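Local atomic coordinates of PUM-HD domain-containing protein (Caenorhabditis elegans, PDB entry 7CGF), a protein that probably binds 3' untranslated regions of mRNAs through the repeats of its Pumilio homology domain, the part present in this chain. Residues A105-V110 with L139-H144; Y113-Y118 with H147-D152; Q216-F221 with M247-R252. The protein carries 2 engineered substitutions. All coordinates share one frame; numbering follows the deposited sequence. Where two conformers were deposited one is given.

Interaction 1 (A105-V110 with L139-H144)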
loop_
_atom_site.group_PDB
_atom_site.type_symbol
_atom_site.label_atom_id
_atom_site.label_comp_id
_atom_site.label_asym_id
_atom_site.label_seq_id
_atom_site.Cartn_x
_atom_site.Cartn_y
_atom_site.Cartn_z
ATOM N N ALA A 105 13.434 -10.847 -22.610
ATOM C CA ALA A 105 13.943 -9.627 -23.215
ATOM C C ALA A 105 14.267 -8.555 -22.192
ATOM O O ALA A 105 15.075 -7.665 -22.481
ATOM C CB ALA A 105 12.928 -9.070 -24.213
ATOM N N ILE A 106 13.653 -8.601 -21.016
ATOM C CA ILE A 106 13.862 -7.558 -20.012
ATOM C C ILE A 106 14.574 -8.057 -18.779
ATOM O O ILE A 106 14.921 -7.231 -17.924
ATOM C CB ILE A 106 12.534 -6.894 -19.590
ATOM C CG1 ILE A 106 11.639 -7.920 -18.883
ATOM C CG2 ILE A 106 11.857 -6.227 -20.796
ATOM C CD1 ILE A 106 10.371 -7.336 -18.239
ATOM N N ILE A 107 14.807 -9.366 -18.651
ATOM C CA ILE A 107 15.161 -9.910 -17.342
ATOM C C ILE A 107 16.505 -9.366 -16.873
ATOM O O ILE A 107 16.685 -9.069 -15.683
ATOM C CB ILE A 107 15.135 -11.451 -17.367
ATOM C CG1 ILE A 107 15.243 -12.004 -15.941
ATOM C CG2 ILE A 107 16.234 -12.032 -18.253
ATOM C CD1 ILE A 107 14.111 -11.564 -15.020
ATOM N N ASP A 108 17.462 -9.198 -17.792
ATOM C CA ASP A 108 18.817 -8.851 -17.369
ATOM C C ASP A 108 18.902 -7.462 -16.747
ATOM O O ASP A 108 19.814 -7.214 -15.950
ATOM C CB ASP A 108 19.791 -8.945 -18.548
ATOM C CG ASP A 108 19.996 -10.373 -19.038
ATOM O OD1 ASP A 108 19.687 -11.328 -18.297
ATOM O OD2 ASP A 108 20.479 -10.534 -20.181
ATOM N N ARG A 109 17.974 -6.560 -17.069
ATOM C CA ARG A 109 17.987 -5.211 -16.518
ATOM C C ARG A 109 16.839 -4.944 -15.554
ATOM O O ARG A 109 16.597 -3.779 -15.209
ATOM C CB ARG A 109 17.968 -4.179 -17.646
ATOM C CG ARG A 109 19.232 -4.215 -18.488
ATOM C CD ARG A 109 19.446 -2.936 -19.263
ATOM N NE ARG A 109 20.719 -2.990 -19.975
ATOM C CZ ARG A 109 21.169 -2.060 -20.812
ATOM N NH1 ARG A 109 20.454 -0.967 -21.062
ATOM N NH2 ARG A 109 22.349 -2.224 -21.399
ATOM N N VAL A 110 16.132 -5.981 -15.114
ATOM C CA VAL A 110 15.101 -5.828 -14.087
ATOM C C VAL A 110 15.655 -5.084 -12.874
ATOM O O VAL A 110 14.948 -4.228 -12.323
ATOM C CB VAL A 110 14.492 -7.186 -13.692
ATOM C CG1 VAL A 110 13.817 -7.126 -12.327
ATOM C CG2 VAL A 110 13.478 -7.636 -14.752
ATOM N N LEU A 139 11.459 -12.052 -9.732
ATOM C CA LEU A 139 11.865 -11.809 -8.350
ATOM C C LEU A 139 13.318 -12.192 -8.119
ATOM O O LEU A 139 14.000 -11.571 -7.294
ATOM C CB LEU A 139 10.968 -12.583 -7.386
ATOM C CG LEU A 139 9.528 -12.093 -7.283
ATOM C CD1 LEU A 139 8.763 -12.859 -6.210
ATOM C CD2 LEU A 139 9.528 -10.608 -7.008
ATOM N N SER A 140 13.812 -13.203 -8.840
ATOM C CA SER A 140 15.203 -13.619 -8.685
ATOM C C SER A 140 16.171 -12.486 -9.017
ATOM O O SER A 140 17.293 -12.452 -8.498
ATOM C CB SER A 140 15.478 -14.851 -9.552
ATOM O OG SER A 140 15.740 -14.471 -10.897
ATOM N N GLN A 141 15.748 -11.543 -9.861
ATOM C CA GLN A 141 16.538 -10.349 -10.138
ATOM C C GLN A 141 16.301 -9.262 -9.098
ATOM O O GLN A 141 17.245 -8.576 -8.685
ATOM C CB GLN A 141 16.204 -9.827 -11.536
ATOM C CG GLN A 141 16.849 -10.644 -12.635
ATOM C CD GLN A 141 18.320 -10.301 -12.785
ATOM O OE1 GLN A 141 19.127 -10.583 -11.908
ATOM N NE2 GLN A 141 18.671 -9.661 -13.901
ATOM N N ILE A 142 15.047 -9.083 -8.672
ATOM C CA ILE A 142 14.732 -8.143 -7.597
ATOM C C ILE A 142 15.548 -8.463 -6.351
ATOM O O ILE A 142 15.907 -7.557 -5.582
ATOM C CB ILE A 142 13.208 -8.158 -7.324
ATOM C CG1 ILE A 142 12.449 -7.603 -8.539
ATOM C CG2 ILE A 142 12.850 -7.363 -6.083
ATOM C CD1 ILE A 142 12.734 -6.155 -8.835
ATOM N N ARG A 143 15.884 -9.746 -6.161
ATOM C CA ARG A 143 16.696 -10.196 -5.029
ATOM C C ARG A 143 17.963 -9.364 -4.877
ATOM O O ARG A 143 18.395 -9.061 -3.755
ATOM C CB ARG A 143 17.065 -11.667 -5.234
ATOM C CG ARG A 143 16.589 -12.620 -4.174
ATOM C CD ARG A 143 16.974 -14.050 -4.539
ATOM N NE ARG A 143 15.823 -14.940 -4.410
ATOM C CZ ARG A 143 15.498 -15.566 -3.285
ATOM N NH1 ARG A 143 14.422 -16.348 -3.241
ATOM N NH2 ARG A 143 16.257 -15.408 -2.207
ATOM N N HIS A 144 18.570 -8.982 -6.001
ATOM C CA HIS A 144 19.865 -8.315 -5.982
ATOM C C HIS A 144 19.799 -6.882 -5.482
ATOM O O HIS A 144 20.845 -6.324 -5.126
ATOM C CB HIS A 144 20.482 -8.335 -7.383
ATOM C CG HIS A 144 20.655 -9.709 -7.928
ATOM N ND1 HIS A 144 20.220 -10.079 -9.181
ATOM C CD2 HIS A 144 21.195 -10.819 -7.372
ATOM C CE1 HIS A 144 20.500 -11.354 -9.382
ATOM N NE2 HIS A 144 21.082 -11.827 -8.296
#
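Gln-141 reaches across from the end of helix 132-142 to Ile-107, in the turn after helix 99-106, and to Val-110, at the start of helix 110-113. This joins helices stacked along the Pumilio (PUF) solenoid: residues 105-110 open one predicted repeat, and 139-144 span its border with the next. The CA atoms of Val-110 and Gln-141, the nearest pair across the contact, are 6.2 Å apart, and the two segments bury 226 Å² in all.

Gln-141 contributes the largest share of that area, and its shape explains how. A chi1 of -76° sets CG opposite the carbonyl carbon, and the chain then folds at chi2 (-78°), swinging the amide toward the backbone of 105-110. NE2 donates to Ile-107 O at 2.7 Å. The bond is almost straight, with an N-H...O angle of 175°, and it lies in the amide plane of Gln-141. The same oxygen accepts Val-110 N at 3.2 Å in the turn that leads into helix 110-113. The two donors come from opposite faces of the carbonyl plane, so two bonds grip this one acceptor.

The aliphatic part of Gln-141 is packed as well. Ile-107 sets CG1 anti to its backbone N, which carries CD1 forward to within 3.7 Å of Gln-141 CG. Val-110 points toward 139-144 and rests its CG1 against Gln-141 CB, also at 3.7 Å. Gln-141 also touches Pro-111, while Arg-109 turns away to a salt bridge with Asp-75.

Away from the amide, the contact is apolar. Ile-142 is buried, also touches Ala-114, and meets Val-110 roughly at right angles, with Ile-142 CD1 3.8 Å from Val-110 CG1.

Interaction 2 (Y113-Y118 with H147-D152). With nucleotides of chain B.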
loop_
_atom_site.group_PDB
_atom_site.type_symbol
_atom_site.label_atom_id
_atom_site.label_comp_id
_atom_site.label_asym_id
_atom_site.label_seq_id
_atom_site.Cartn_x
_atom_site.Cartn_y
_atom_site.Cartn_z
ATOM N N TYR A 113 15.325 -1.506 -13.964
ATOM C CA TYR A 113 13.960 -1.112 -14.302
ATOM C C TYR A 113 13.108 -0.899 -13.057
ATOM O O TYR A 113 12.185 -0.075 -13.070
ATOM C CB TYR A 113 13.305 -2.179 -15.196
ATOM C CG TYR A 113 13.973 -2.370 -16.558
ATOM C CD1 TYR A 113 14.648 -1.326 -17.187
ATOM C CD2 TYR A 113 13.942 -3.608 -17.186
ATOM C CE1 TYR A 113 15.270 -1.513 -18.435
ATOM C CE2 TYR A 113 14.556 -3.801 -18.443
ATOM C CZ TYR A 113 15.212 -2.756 -19.051
ATOM O OH TYR A 113 15.831 -2.962 -20.274
ATOM N N ALA A 114 13.400 -1.621 -11.972
ATOM C CA ALA A 114 12.537 -1.515 -10.796
ATOM C C ALA A 114 12.517 -0.103 -10.223
ATOM O O ALA A 114 11.526 0.298 -9.591
ATOM C CB ALA A 114 12.982 -2.529 -9.741
ATOM N N PHE A 115 13.586 0.663 -10.431
ATOM C CA PHE A 115 13.721 2.009 -9.891
ATOM C C PHE A 115 13.250 3.095 -10.839
ATOM O O PHE A 115 13.243 4.274 -10.451
ATOM C CB PHE A 115 15.186 2.260 -9.516
ATOM C CG PHE A 115 15.666 1.363 -8.430
ATOM C CD1 PHE A 115 16.183 0.112 -8.716
ATOM C CD2 PHE A 115 15.562 1.761 -7.116
ATOM C CE1 PHE A 115 16.601 -0.740 -7.693
ATOM C CE2 PHE A 115 15.972 0.921 -6.098
ATOM C CZ PHE A 115 16.488 -0.320 -6.377
ATOM N N GLN A 116 12.867 2.742 -12.062
ATOM C CA GLN A 116 12.521 3.723 -13.086
ATOM C C GLN A 116 11.015 3.943 -13.149
ATOM O O GLN A 116 10.229 3.001 -12.990
ATOM C CB GLN A 116 13.076 3.260 -14.434
ATOM C CG GLN A 116 14.604 3.215 -14.400
ATOM C CD GLN A 116 15.238 2.518 -15.584
ATOM O OE1 GLN A 116 14.554 2.020 -16.474
ATOM N NE2 GLN A 116 16.562 2.460 -15.586
ATOM N N MET A 117 10.597 5.193 -13.404
ATOM C CA MET A 117 9.186 5.495 -13.190
ATOM C C MET A 117 8.296 4.878 -14.256
ATOM O O MET A 117 7.161 4.508 -13.954
ATOM C CB MET A 117 8.941 6.998 -13.104
ATOM C CG MET A 117 9.215 7.782 -14.353
ATOM S SD MET A 117 8.716 9.517 -14.056
ATOM C CE MET A 117 9.449 10.284 -15.502
ATOM N N TYR A 118 8.776 4.737 -15.496
ATOM C CA TYR A 118 7.935 4.060 -16.482
ATOM C C TYR A 118 8.177 2.549 -16.507
ATOM O O TYR A 118 7.219 1.772 -16.536
ATOM C CB TYR A 118 8.171 4.656 -17.875
ATOM C CG TYR A 118 7.953 6.151 -17.941
ATOM C CD1 TYR A 118 6.760 6.728 -17.513
ATOM C CD2 TYR A 118 8.942 6.986 -18.452
ATOM C CE1 TYR A 118 6.568 8.111 -17.570
ATOM C CE2 TYR A 118 8.756 8.366 -18.498
ATOM C CZ TYR A 118 7.572 8.917 -18.076
ATOM O OH TYR A 118 7.379 10.292 -18.134
ATOM N N HIS A 147 16.776 -4.362 -0.725
ATOM C CA HIS A 147 16.701 -3.359 0.347
ATOM C C HIS A 147 16.464 -1.961 -0.216
ATOM O O HIS A 147 15.584 -1.232 0.254
ATOM C CB HIS A 147 17.954 -3.365 1.232
ATOM C CG HIS A 147 17.885 -2.389 2.385
ATOM N ND1 HIS A 147 17.874 -2.789 3.706
ATOM C CD2 HIS A 147 17.823 -1.033 2.407
ATOM C CE1 HIS A 147 17.809 -1.723 4.490
ATOM N NE2 HIS A 147 17.774 -0.645 3.727
ATOM N N ARG A 148 17.230 -1.575 -1.248
ATOM C CA ARG A 148 17.042 -0.249 -1.819
ATOM C C ARG A 148 15.702 -0.155 -2.530
ATOM O O ARG A 148 15.042 0.893 -2.498
ATOM C CB ARG A 148 18.204 0.066 -2.768
ATOM C CG ARG A 148 18.223 1.498 -3.294
ATOM C CD ARG A 148 19.516 1.819 -4.051
ATOM N NE ARG A 148 19.904 0.749 -4.973
ATOM C CZ ARG A 148 19.726 0.788 -6.291
ATOM N NH1 ARG A 148 19.178 1.849 -6.859
ATOM N NH2 ARG A 148 20.106 -0.233 -7.043
ATOM N N CYS A 149 15.272 -1.261 -3.132
ATOM C CA CYS A 149 13.988 -1.289 -3.823
ATOM C C CYS A 149 12.842 -0.950 -2.872
ATOM O O CYS A 149 11.920 -0.210 -3.229
ATOM C CB CYS A 149 13.804 -2.677 -4.434
ATOM S SG CYS A 149 12.916 -2.732 -5.974
ATOM N N MET A 150 12.899 -1.466 -1.642
ATOM C CA MET A 150 11.784 -1.307 -0.714
ATOM C C MET A 150 11.560 0.141 -0.309
ATOM O O MET A 150 10.428 0.525 0.010
ATOM C CB MET A 150 12.029 -2.179 0.518
ATOM C CG MET A 150 12.016 -3.646 0.172
ATOM S SD MET A 150 12.590 -4.606 1.597
ATOM C CE MET A 150 11.691 -3.704 2.784
ATOM N N LYS A 151 12.609 0.960 -0.301
ATOM C CA LYS A 151 12.500 2.357 0.099
ATOM C C LYS A 151 12.385 3.294 -1.084
ATOM O O LYS A 151 12.463 4.512 -0.906
ATOM C CB LYS A 151 13.710 2.758 0.943
ATOM C CG LYS A 151 13.806 1.986 2.220
ATOM C CD LYS A 151 15.050 2.374 2.979
ATOM C CE LYS A 151 14.895 3.721 3.643
ATOM N NZ LYS A 151 16.015 3.942 4.605
ATOM N N ASP A 152 12.265 2.757 -2.293
ATOM C CA ASP A 152 12.241 3.581 -3.493
ATOM C C ASP A 152 10.801 3.853 -3.901
ATOM O O ASP A 152 9.951 2.960 -3.820
ATOM C CB ASP A 152 12.994 2.901 -4.643
ATOM C CG ASP A 152 13.049 3.773 -5.873
ATOM O OD1 ASP A 152 13.773 4.799 -5.855
ATOM O OD2 ASP A 152 12.344 3.449 -6.852
ATOM P P U B 7 2.264 9.847 -10.705
ATOM O OP1 U B 7 2.324 11.334 -10.853
ATOM O OP2 U B 7 1.032 9.178 -10.221
ATOM O "O5'" U B 7 2.579 9.169 -12.097
ATOM C "C5'" U B 7 1.643 9.247 -13.147
ATOM C "C4'" U B 7 2.332 8.992 -14.446
ATOM O "O4'" U B 7 2.628 7.590 -14.576
ATOM C "C3'" U B 7 1.530 9.325 -15.689
ATOM O "O3'" U B 7 1.657 10.708 -15.989
ATOM C "C2'" U B 7 2.143 8.418 -16.769
ATOM O "O2'" U B 7 3.159 9.126 -17.476
ATOM C "C1'" U B 7 2.784 7.281 -15.944
ATOM N N1 U B 7 2.272 5.906 -16.186
ATOM C C2 U B 7 2.915 5.169 -17.152
ATOM O O2 U B 7 3.802 5.654 -17.827
ATOM N N3 U B 7 2.460 3.881 -17.336
ATOM C C4 U B 7 1.439 3.283 -16.631
ATOM O O4 U B 7 1.124 2.114 -16.874
ATOM C C5 U B 7 0.840 4.103 -15.625
ATOM C C6 U B 7 1.263 5.357 -15.434
HETATM O O HOH W 1 14.239 5.637 -8.164
#
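Ala-114 points toward 147-152, and its CB lies 3.8 Å from Cys-149 SG, a buried apolar contact. Next comes Phe-115, which has the largest share of the interface. Its CG is anti to the carbonyl carbon (chi1 -64°), and the ring reaches over to helix 146-150. Arg-148, bent at chi3, lays its guanidinium flat on one face: the planes differ by 4°, and Arg-148 CZ is 3.8 Å from the ring centroid, a cation-pi stack. Beyond the other face Cys-149 SG approaches obliquely, 4.8 Å from the same centroid. The contact thus bridges successive predicted Pumilio repeats, tying the loop of one to the short helix and following turn of the next. Asp-152 adds its carboxylate beside the ring, with CG 3.5 Å from Phe-115 CD2 and the two planes 60° apart. Its OD2 accepts Asn-154 N and Gly-155 N, holding the start of helix 155-165. A water donates to Phe-115 O at 2.8 Å; its link to Asp-152 OD1 is doubtfully short. After Gln-116 closes a type I turn begun at Tyr-113, the loop runs on to the RNA: Met-117 packs on a sugar, and Tyr-118 CD1 lies 3.2 Å from O2 of U7 of chain B.

Interaction 3 (Q216-F221 with M247-R252)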
loop_
_atom_site.group_PDB
_atom_site.type_symbol
_atom_site.label_atom_id
_atom_site.label_comp_id
_atom_site.label_asym_id
_atom_site.label_seq_id
_atom_site.Cartn_x
_atom_site.Cartn_y
_atom_site.Cartn_z
ATOM N N GLN A 216 9.479 -7.449 15.751
ATOM C CA GLN A 216 10.348 -6.282 15.634
ATOM C C GLN A 216 9.572 -4.996 15.874
ATOM O O GLN A 216 10.062 -4.084 16.547
ATOM C CB GLN A 216 11.002 -6.219 14.243
ATOM C CG GLN A 216 12.337 -6.941 14.046
ATOM C CD GLN A 216 13.189 -7.031 15.300
ATOM O OE1 GLN A 216 13.037 -7.972 16.053
ATOM N NE2 GLN A 216 14.090 -6.071 15.518
ATOM N N ILE A 217 8.366 -4.895 15.311
ATOM C CA ILE A 217 7.543 -3.703 15.531
ATOM C C ILE A 217 7.290 -3.495 17.021
ATOM O O ILE A 217 7.377 -2.370 17.527
ATOM C CB ILE A 217 6.232 -3.809 14.729
ATOM C CG1 ILE A 217 6.528 -3.809 13.222
ATOM C CG2 ILE A 217 5.293 -2.653 15.096
ATOM C CD1 ILE A 217 5.397 -4.322 12.354
ATOM N N HIS A 218 6.980 -4.574 17.748
ATOM C CA HIS A 218 6.719 -4.459 19.184
ATOM C C HIS A 218 7.914 -3.870 19.933
ATOM O O HIS A 218 7.736 -3.119 20.899
ATOM C CB HIS A 218 6.354 -5.829 19.769
ATOM C CG HIS A 218 4.904 -6.195 19.636
ATOM N ND1 HIS A 218 4.494 -7.421 19.155
ATOM C CD2 HIS A 218 3.770 -5.519 19.956
ATOM C CE1 HIS A 218 3.174 -7.479 19.165
ATOM N NE2 HIS A 218 2.711 -6.338 19.646
ATOM N N LYS A 219 9.143 -4.204 19.515
ATOM C CA LYS A 219 10.317 -3.752 20.258
ATOM C C LYS A 219 10.446 -2.237 20.277
ATOM O O LYS A 219 10.955 -1.674 21.254
ATOM C CB LYS A 219 11.586 -4.384 19.678
ATOM C CG LYS A 219 11.627 -5.919 19.860
ATOM C CD LYS A 219 12.850 -6.524 19.159
ATOM C CE LYS A 219 12.826 -8.059 19.226
ATOM N NZ LYS A 219 13.985 -8.703 18.511
ATOM N N ARG A 220 9.988 -1.555 19.227
ATOM C CA ARG A 220 10.010 -0.093 19.169
ATOM C C ARG A 220 8.609 0.452 18.944
ATOM O O ARG A 220 8.385 1.399 18.188
ATOM C CB ARG A 220 10.993 0.385 18.108
ATOM C CG ARG A 220 12.403 -0.009 18.498
ATOM C CD ARG A 220 13.428 0.438 17.497
ATOM N NE ARG A 220 13.554 1.881 17.479
ATOM C CZ ARG A 220 14.436 2.525 16.725
ATOM N NH1 ARG A 220 15.263 1.840 15.949
ATOM N NH2 ARG A 220 14.493 3.840 16.743
ATOM N N PHE A 221 7.657 -0.151 19.652
ATOM C CA PHE A 221 6.244 0.129 19.430
ATOM C C PHE A 221 5.910 1.604 19.604
ATOM O O PHE A 221 5.252 2.203 18.742
ATOM C CB PHE A 221 5.396 -0.702 20.394
ATOM C CG PHE A 221 3.926 -0.517 20.184
ATOM C CD1 PHE A 221 3.284 -1.185 19.155
ATOM C CD2 PHE A 221 3.197 0.360 20.980
ATOM C CE1 PHE A 221 1.946 -1.011 18.933
ATOM C CE2 PHE A 221 1.844 0.531 20.756
ATOM C CZ PHE A 221 1.231 -0.159 19.724
ATOM N N MET A 247 -3.730 -8.108 22.330
ATOM C CA MET A 247 -3.701 -7.970 23.782
ATOM C C MET A 247 -2.496 -7.153 24.233
ATOM O O MET A 247 -2.623 -6.256 25.076
ATOM C CB MET A 247 -3.718 -9.354 24.448
ATOM C CG MET A 247 -3.469 -9.338 25.954
ATOM S SD MET A 247 -4.714 -8.357 26.818
ATOM C CE MET A 247 -6.154 -8.934 26.050
ATOM N N VAL A 248 -1.318 -7.420 23.661
ATOM C CA VAL A 248 -0.144 -6.664 24.070
ATOM C C VAL A 248 -0.333 -5.190 23.731
ATOM O O VAL A 248 -0.014 -4.304 24.540
ATOM C CB VAL A 248 1.121 -7.255 23.418
ATOM C CG1 VAL A 248 2.297 -6.321 23.597
ATOM C CG2 VAL A 248 1.440 -8.608 24.040
ATOM N N ILE A 249 -0.881 -4.908 22.544
ATOM C CA ILE A 249 -1.048 -3.519 22.112
ATOM C C ILE A 249 -2.084 -2.817 22.978
ATOM O O ILE A 249 -1.854 -1.711 23.475
ATOM C CB ILE A 249 -1.409 -3.453 20.619
ATOM C CG1 ILE A 249 -0.179 -3.814 19.775
ATOM C CG2 ILE A 249 -1.892 -2.056 20.240
ATOM C CD1 ILE A 249 -0.496 -3.994 18.304
ATOM N N VAL A 250 -3.222 -3.478 23.217
ATOM C CA VAL A 250 -4.287 -2.845 23.993
ATOM C C VAL A 250 -3.851 -2.643 25.431
ATOM O O VAL A 250 -4.214 -1.643 26.064
ATOM C CB VAL A 250 -5.576 -3.681 23.895
ATOM C CG1 VAL A 250 -6.605 -3.229 24.935
ATOM C CG2 VAL A 250 -6.132 -3.600 22.480
ATOM N N THR A 251 -3.086 -3.592 25.981
ATOM C CA THR A 251 -2.562 -3.411 27.331
ATOM C C THR A 251 -1.649 -2.203 27.390
ATOM O O THR A 251 -1.741 -1.388 28.313
ATOM C CB THR A 251 -1.816 -4.666 27.790
ATOM O OG1 THR A 251 -2.722 -5.771 27.838
ATOM C CG2 THR A 251 -1.195 -4.477 29.164
ATOM N N ARG A 252 -0.766 -2.062 26.397
ATOM C CA ARG A 252 0.164 -0.937 26.400
ATOM C C ARG A 252 -0.565 0.390 26.217
ATOM O O ARG A 252 -0.243 1.378 26.892
ATOM C CB ARG A 252 1.219 -1.123 25.313
ATOM C CG ARG A 252 2.326 -0.091 25.403
ATOM C CD ARG A 252 3.591 -0.558 24.719
ATOM N NE ARG A 252 4.678 0.380 24.976
ATOM C CZ ARG A 252 5.597 0.209 25.917
ATOM N NH1 ARG A 252 5.575 -0.881 26.677
ATOM N NH2 ARG A 252 6.545 1.121 26.091
#
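The His-218 ring, in the one of its two deposited conformers described here, receives Ile-249 CG1 at its edge, near the ring plane, 3.8 Å from His-218 NE2. Val-248 CG1 comes in obliquely at 4.0 Å from that same nitrogen, which is buried without a polar partner. The second ring, Phe-221, is also approached obliquely. Ile-249 CG1 sits 3.6 Å from Phe-221 CE1, and Ile-249 CG2 sits 3.7 Å from Phe-221 CZ, so both branches of the isoleucine bear on it. Phe-221 gets there because its CG is anti to the backbone N (chi1 -177°), projecting the ring toward helix 243-255. Across the ring, Arg-252 runs antiparallel alongside, its CD 3.9 Å from Phe-221 CD2, with ring and guanidinium planes 80° apart; its NE pairs with Asp-222. An alanine at Ile-249 would lose both branches and is likely to leave a gap beside Phe-221 CE1 and CZ and at the histidine edge. Val-237 of helix 230-240 also packs on Ile-249, and Val-234 on Phe-221. The end of helix 207-219 and start of helix 221-225 thus pack on helix 243-255 in the hydrophobic stacking characteristic of the Pumilio (PUF) solenoid.

Interactions 1 and 2 adjoin, their centres 12 Å apart: Ile-142 CD1 lies 3.7 Å from Ala-114 CB, and both link residues of the predicted repeats 105-140 and 141-176. Interaction 3 stands apart, 31 Å or more from either by centres. It resembles interaction 1 in place: each pairs the end of one helix and the turn after it with a helix further on (132-142 and 243-255), about 12 Å from the nucleic acid by nearest atoms. All three are partly buried. Interaction 1 relies on an amide-to-backbone bond, 3 on apolar packing without a cross-segment hydrogen bond, and 2, whose loop reaches U7 of chain B, on a cation-pi stack.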